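Local coordinates for peptidase S9 prolyl oligopeptidase catalytic domain-containing protein (Pyrococcus horikoshii, PDB 4HXF) that probably hydrolyses peptides as a serine peptidase of the prolyl oligopeptidase family, with acylaminoacyl peptidase activity, working as a self-compartmentalizing hexamer, at residues 539-544 with 590-595; 553-558 with 568-573. All blocks are in the same frame, centred on the assembly; numbering follows the deposited sequence. Where two conformers were deposited one is given.

Both contacts are buried and lie in the alpha/beta-hydrolase domain, on opposite faces of its central sheet, with centres about 10 Å apart. Contact 1 sets helix 586-605 against strand 538-543; contact 2 sets helix 552-563 against the neighbouring strand 568-573. The strands are joined directly, L540 O accepting from A571 N at 2.8 Å, and a probable H542 ND1 to S554 OG bond of 2.7 Å ties strand 538-543 to the helix of contact 2. Contact 1 is sparse and aliphatic, with an arginine whose charge is spent on other partners; contact 2 is closer and centres on an aromatic ring. Both also reach a second subunit.

Contact 1 (539-544 with 590-595); sequences LLIHSL and MKRYKL
L539 and I541 of strand 538-543 face R592 and L595 of helix 586-605, one of the helices that cover the central sheet of the alpha/beta-hydrolase fold. The two strand residues are two positions apart, so both project from the same side of the strand toward the helix. I541 extends its chain, with CD1 anti to CA (chi2 174°), and brings this methyl to the aliphatic part of R592, 4.4 Å from CG. The arginine reaches the strand with its methylenes: CG is anti to the backbone N (chi1 175°) and CD continues the extended run, laying the hydrocarbon beside I541 before the guanidinium arrives at its own partners. NE forms a salt bridge with E488 on the adjacent strand 484-488, and NH1 another with E399, so the buried charge has two acidic mates while its stem serves as apolar packing. Within the helix, Y593 CE2 lies at the edge of the R592 guanidinium, in the plane of that group.

No hydrogen bond crosses between the segments, and the small shared surface of 154 Å² fits a light contact between layers. The backbones stay well apart, with I541 CA 8.5 Å from R592 CA. L595 points toward the strand and also packs on F131 of the second subunit, while L539 packs on F133 of that chain. At the other end of the contact, the L539 CD2 methyl comes to 4.4 Å from the backbone carbonyl oxygen, L595 O.

Contact 2 (553-558 with 568-573); sequences QSLMFY and VYIAIF
Y558 holds CG anti to its backbone N (chi1 177°), swinging the ring off helix 552-563 and down onto strand 568-573; with CG1 of I570 anti to N, I570 CG2 stands between N and the carbonyl carbon, and from there it meets the ring. The result is a CH-pi contact: I570 CG2 sits 3.5 Å from the Y558 ring centroid, only 9° off the ring normal, squarely over one face. V568 meets the CD1-CE1 side of the ring, its CG1 lying 3.8 Å from Y558 CD1. Its carbonyl oxygen, V568 O, lies at the ring edge near the plane, 3.6 Å from Y558 CE1.

The long branch of I570 serves the preceding turn of the helix. Its CD1 methyl reaches S554 CB at 3.9 Å and also packs against L555, with L555 CD1 4.2 Å from I570 CD1. S554 thus offers carbon to the strand. The phenol is fixed at its far end too, Y558 OH being hydrogen-bonded to the backbone O of D136 in the second subunit. With an alanine here in place of Y558, I570 CG2 and V568 CG1 would probably lose the ring they pack on, and D136 O of the second subunit its hydroxyl partner.

The axes of segments 553-558 and 568-573 approach to 9.1 Å at 154°, nearly antiparallel. I570 to F573 also pair antiparallel with a strand of the second subunit, extending the sheet across the interface. Strand 538-543, helix 552-563 and strand 568-573 form a beta-alpha-beta crossover between neighbouring parallel strands, as is typical of the parallel part of the alpha/beta-hydrolase sheet.

Contact 1 (539-544 with 590-595)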
loop_
_atom_site.group_PDB
_atom_site.type_symbol
_atom_site.label_atom_id
_atom_site.label_comp_id
_atom_site.label_asym_id
_atom_site.label_seq_id
_atom_site.Cartn_x
_atom_site.Cartn_y
_atom_site.Cartn_z
ATOM N N LEU A 539 -21.859 -19.465 34.134
ATOM C CA LEU A 539 -21.177 -18.768 33.028
ATOM C C LEU A 539 -22.183 -17.906 32.382
ATOM O O LEU A 539 -23.266 -18.379 31.907
ATOM C CB LEU A 539 -20.611 -19.752 31.987
ATOM C CG LEU A 539 -19.984 -19.086 30.775
ATOM C CD1 LEU A 539 -18.775 -18.157 31.070
ATOM C CD2 LEU A 539 -19.642 -20.241 29.791
ATOM N N LEU A 540 -21.873 -16.624 32.350
ATOM C CA LEU A 540 -22.647 -15.613 31.614
ATOM C C LEU A 540 -21.951 -15.317 30.302
ATOM O O LEU A 540 -20.705 -15.150 30.229
ATOM C CB LEU A 540 -22.806 -14.308 32.448
ATOM C CG LEU A 540 -23.773 -14.452 33.607
ATOM C CD1 LEU A 540 -23.409 -13.407 34.729
ATOM C CD2 LEU A 540 -25.257 -14.331 33.092
ATOM N N ILE A 541 -22.728 -15.359 29.183
ATOM C CA ILE A 541 -22.202 -15.021 27.874
ATOM C C ILE A 541 -22.999 -13.853 27.394
ATOM O O ILE A 541 -24.258 -13.879 27.448
ATOM C CB ILE A 541 -22.370 -16.217 26.898
ATOM C CG1 ILE A 541 -21.500 -17.378 27.322
ATOM C CG2 ILE A 541 -21.964 -15.759 25.471
ATOM C CD1 ILE A 541 -21.604 -18.713 26.587
ATOM N N HIS A 542 -22.319 -12.853 26.834
ATOM C CA HIS A 542 -22.979 -11.693 26.265
ATOM C C HIS A 542 -22.192 -11.201 25.077
ATOM O O HIS A 542 -21.117 -11.689 24.789
ATOM C CB HIS A 542 -23.134 -10.570 27.266
ATOM C CG HIS A 542 -24.444 -9.825 27.093
ATOM N ND1 HIS A 542 -25.596 -10.187 27.795
ATOM C CD2 HIS A 542 -24.808 -8.769 26.228
ATOM C CE1 HIS A 542 -26.589 -9.359 27.406
ATOM N NE2 HIS A 542 -26.162 -8.563 26.423
ATOM N N SER A 543 -22.835 -10.385 24.216
ATOM C CA SER A 543 -22.158 -9.805 23.099
ATOM C C SER A 543 -22.425 -8.345 23.037
ATOM O O SER A 543 -23.499 -7.868 23.431
ATOM C CB SER A 543 -22.662 -10.461 21.824
ATOM O OG SER A 543 -24.058 -10.392 21.700
ATOM N N LEU A 544 -21.468 -7.601 22.548
ATOM C CA LEU A 544 -21.509 -6.094 22.674
ATOM C C LEU A 544 -22.456 -5.380 21.756
ATOM O O LEU A 544 -22.706 -4.195 21.925
ATOM C CB LEU A 544 -20.151 -5.448 22.540
ATOM C CG LEU A 544 -19.235 -5.674 23.764
ATOM C CD1 LEU A 544 -17.840 -4.977 23.551
ATOM C CD2 LEU A 544 -19.882 -5.162 25.059
ATOM N N MET A 590 -17.136 -20.578 16.864
ATOM C CA MET A 590 -16.304 -21.730 17.277
ATOM C C MET A 590 -15.871 -21.590 18.759
ATOM O O MET A 590 -15.955 -22.528 19.554
ATOM C CB MET A 590 -15.144 -21.794 16.346
ATOM C CG MET A 590 -14.210 -22.923 16.644
ATOM S SD MET A 590 -12.928 -22.503 17.810
ATOM C CE MET A 590 -12.153 -21.060 17.050
ATOM N N LYS A 591 -15.439 -20.367 19.113
ATOM C CA LYS A 591 -14.918 -20.083 20.482
ATOM C C LYS A 591 -16.071 -20.140 21.455
ATOM O O LYS A 591 -15.913 -20.742 22.553
ATOM C CB LYS A 591 -14.223 -18.732 20.612
ATOM C CG LYS A 591 -12.857 -18.732 19.858
ATOM C CD LYS A 591 -12.214 -17.358 19.891
ATOM C CE LYS A 591 -10.871 -17.490 19.226
ATOM N NZ LYS A 591 -10.192 -16.178 19.071
ATOM N N ARG A 592 -17.251 -19.660 21.082
ATOM C CA ARG A 592 -18.410 -19.822 21.951
ATOM C C ARG A 592 -18.758 -21.268 22.157
ATOM O O ARG A 592 -19.019 -21.694 23.299
ATOM C CB ARG A 592 -19.642 -19.053 21.424
ATOM C CG ARG A 592 -20.870 -19.317 22.264
ATOM C CD ARG A 592 -22.114 -18.659 21.778
ATOM N NE ARG A 592 -23.298 -19.331 22.364
ATOM C CZ ARG A 592 -23.816 -20.488 21.964
ATOM N NH1 ARG A 592 -24.841 -21.022 22.620
ATOM N NH2 ARG A 592 -23.378 -21.110 20.881
ATOM N N TYR A 593 -18.807 -22.057 21.071
ATOM C CA TYR A 593 -19.123 -23.470 21.242
ATOM C C TYR A 593 -18.122 -24.185 22.141
ATOM O O TYR A 593 -18.505 -25.047 22.963
ATOM C CB TYR A 593 -19.264 -24.195 19.902
ATOM C CG TYR A 593 -20.435 -23.784 19.000
ATOM C CD1 TYR A 593 -20.215 -23.415 17.657
ATOM C CD2 TYR A 593 -21.694 -23.796 19.469
ATOM C CE1 TYR A 593 -21.303 -23.143 16.839
ATOM C CE2 TYR A 593 -22.800 -23.438 18.689
ATOM C CZ TYR A 593 -22.565 -23.123 17.344
ATOM O OH TYR A 593 -23.636 -22.807 16.530
ATOM N N LYS A 594 -16.833 -23.831 22.044
ATOM C CA LYS A 594 -15.829 -24.537 22.804
ATOM C C LYS A 594 -15.963 -24.129 24.294
ATOM O O LYS A 594 -15.905 -24.964 25.239
ATOM C CB LYS A 594 -14.462 -24.149 22.274
ATOM C CG LYS A 594 -13.340 -24.787 23.075
ATOM C CD LYS A 594 -13.372 -26.314 23.086
ATOM C CE LYS A 594 -12.066 -26.938 23.596
ATOM N NZ LYS A 594 -12.083 -28.432 23.774
ATOM N N LEU A 595 -16.254 -22.828 24.560
ATOM C CA LEU A 595 -16.537 -22.355 25.947
ATOM C C LEU A 595 -17.732 -23.086 26.561
ATOM O O LEU A 595 -17.701 -23.541 27.706
ATOM C CB LEU A 595 -16.811 -20.845 26.031
ATOM C CG LEU A 595 -15.678 -19.848 25.819
ATOM C CD1 LEU A 595 -16.221 -18.421 25.697
ATOM C CD2 LEU A 595 -14.709 -19.994 27.014
#

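Contact 2 (553-558 with 568-573)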
loop_
_atom_site.group_PDB
_atom_site.type_symbol
_atom_site.label_atom_id
_atom_site.label_comp_id
_atom_site.label_asym_id
_atom_site.label_seq_id
_atom_site.Cartn_x
_atom_site.Cartn_y
_atom_site.Cartn_z
ATOM N N GLN A 553 -27.624 -6.495 31.365
ATOM C CA GLN A 553 -28.385 -7.661 31.821
ATOM C C GLN A 553 -27.479 -8.798 32.296
ATOM O O GLN A 553 -27.826 -9.505 33.228
ATOM C CB GLN A 553 -29.313 -8.218 30.742
ATOM C CG GLN A 553 -30.453 -7.291 30.308
ATOM C CD GLN A 553 -31.341 -6.897 31.497
ATOM O OE1 GLN A 553 -31.385 -7.666 32.481
ATOM N NE2 GLN A 553 -32.009 -5.706 31.450
ATOM N N SER A 554 -26.355 -8.982 31.663
ATOM C CA SER A 554 -25.339 -9.971 32.092
ATOM C C SER A 554 -24.365 -9.358 33.058
ATOM O O SER A 554 -24.064 -9.995 34.081
ATOM C CB SER A 554 -24.579 -10.692 30.980
ATOM O OG SER A 554 -25.469 -11.514 30.185
ATOM N N LEU A 555 -23.866 -8.152 32.750
ATOM C CA LEU A 555 -22.743 -7.629 33.566
ATOM C C LEU A 555 -23.201 -7.238 34.977
ATOM O O LEU A 555 -22.481 -7.442 35.996
ATOM C CB LEU A 555 -22.022 -6.514 32.830
ATOM C CG LEU A 555 -20.792 -5.913 33.549
ATOM C CD1 LEU A 555 -19.811 -7.071 33.897
ATOM C CD2 LEU A 555 -20.068 -4.828 32.672
ATOM N N MET A 556 -24.417 -6.718 35.116
ATOM C CA MET A 556 -24.924 -6.382 36.453
ATOM C C MET A 556 -25.031 -7.637 37.289
ATOM O O MET A 556 -24.690 -7.605 38.442
ATOM C CB MET A 556 -26.234 -5.572 36.439
ATOM C CG MET A 556 -26.173 -4.236 35.824
ATOM S SD MET A 556 -27.710 -3.286 36.088
ATOM C CE MET A 556 -28.932 -4.328 35.344
ATOM N N PHE A 557 -25.598 -8.703 36.734
ATOM C CA PHE A 557 -25.769 -9.971 37.391
ATOM C C PHE A 557 -24.389 -10.555 37.792
ATOM O O PHE A 557 -24.191 -10.948 38.959
ATOM C CB PHE A 557 -26.605 -10.917 36.588
ATOM C CG PHE A 557 -27.204 -12.085 37.356
ATOM C CD1 PHE A 557 -27.869 -11.983 38.588
ATOM C CD2 PHE A 557 -27.297 -13.316 36.720
ATOM C CE1 PHE A 557 -28.394 -13.092 39.203
ATOM C CE2 PHE A 557 -27.907 -14.406 37.332
ATOM C CZ PHE A 557 -28.524 -14.274 38.519
ATOM N N TYR A 558 -23.451 -10.509 36.885
ATOM C CA TYR A 558 -22.077 -10.886 37.142
ATOM C C TYR A 558 -21.451 -10.104 38.311
ATOM O O TYR A 558 -20.973 -10.722 39.314
ATOM C CB TYR A 558 -21.223 -10.697 35.892
ATOM C CG TYR A 558 -19.744 -11.023 36.147
ATOM C CD1 TYR A 558 -19.300 -12.327 36.270
ATOM C CD2 TYR A 558 -18.851 -10.023 36.394
ATOM C CE1 TYR A 558 -17.975 -12.610 36.583
ATOM C CE2 TYR A 558 -17.542 -10.268 36.747
ATOM C CZ TYR A 558 -17.107 -11.591 36.824
ATOM O OH TYR A 558 -15.818 -11.918 37.180
ATOM N N VAL A 568 -18.809 -17.275 39.532
ATOM C CA VAL A 568 -19.429 -16.776 38.310
ATOM C C VAL A 568 -18.335 -16.278 37.379
ATOM O O VAL A 568 -17.263 -15.848 37.886
ATOM C CB VAL A 568 -20.511 -15.735 38.598
ATOM C CG1 VAL A 568 -19.902 -14.510 39.277
ATOM C CG2 VAL A 568 -21.353 -15.460 37.285
ATOM N N TYR A 569 -18.580 -16.380 36.079
ATOM C CA TYR A 569 -17.661 -16.035 35.057
ATOM C C TYR A 569 -18.445 -15.298 33.974
ATOM O O TYR A 569 -19.631 -15.626 33.818
ATOM C CB TYR A 569 -17.046 -17.281 34.413
ATOM C CG TYR A 569 -16.434 -18.218 35.424
ATOM C CD1 TYR A 569 -17.233 -19.218 36.053
ATOM C CD2 TYR A 569 -15.084 -18.099 35.780
ATOM C CE1 TYR A 569 -16.659 -20.040 36.998
ATOM C CE2 TYR A 569 -14.538 -18.894 36.778
ATOM C CZ TYR A 569 -15.316 -19.901 37.344
ATOM O OH TYR A 569 -14.715 -20.704 38.308
ATOM N N ILE A 570 -17.798 -14.423 33.262
ATOM C CA ILE A 570 -18.422 -13.709 32.129
ATOM C C ILE A 570 -17.551 -13.639 30.909
ATOM O O ILE A 570 -16.355 -13.302 30.966
ATOM C CB ILE A 570 -19.132 -12.369 32.507
ATOM C CG1 ILE A 570 -19.962 -11.840 31.393
ATOM C CG2 ILE A 570 -18.088 -11.321 32.974
ATOM C CD1 ILE A 570 -20.761 -10.569 31.747
ATOM N N ALA A 571 -18.181 -14.063 29.760
ATOM C CA ALA A 571 -17.532 -13.994 28.448
ATOM C C ALA A 571 -18.270 -12.932 27.666
ATOM O O ALA A 571 -19.486 -13.113 27.424
ATOM C CB ALA A 571 -17.540 -15.386 27.744
ATOM N N ILE A 572 -17.592 -11.858 27.273
ATOM C CA ILE A 572 -18.182 -10.725 26.574
ATOM C C ILE A 572 -17.614 -10.697 25.174
ATOM O O ILE A 572 -16.419 -10.424 24.933
ATOM C CB ILE A 572 -17.958 -9.378 27.255
ATOM C CG1 ILE A 572 -18.477 -9.474 28.715
ATOM C CG2 ILE A 572 -18.673 -8.267 26.466
ATOM C CD1 ILE A 572 -18.111 -8.225 29.566
ATOM N N PHE A 573 -18.392 -11.182 24.206
ATOM C CA PHE A 573 -17.939 -11.177 22.831
ATOM C C PHE A 573 -18.004 -9.756 22.275
ATOM O O PHE A 573 -18.955 -9.022 22.535
ATOM C CB PHE A 573 -18.837 -12.125 22.026
ATOM C CG PHE A 573 -18.477 -13.609 22.215
ATOM C CD1 PHE A 573 -18.852 -14.251 23.387
ATOM C CD2 PHE A 573 -17.592 -14.295 21.352
ATOM C CE1 PHE A 573 -18.482 -15.533 23.634
ATOM C CE2 PHE A 573 -17.219 -15.573 21.630
ATOM C CZ PHE A 573 -17.608 -16.180 22.786
#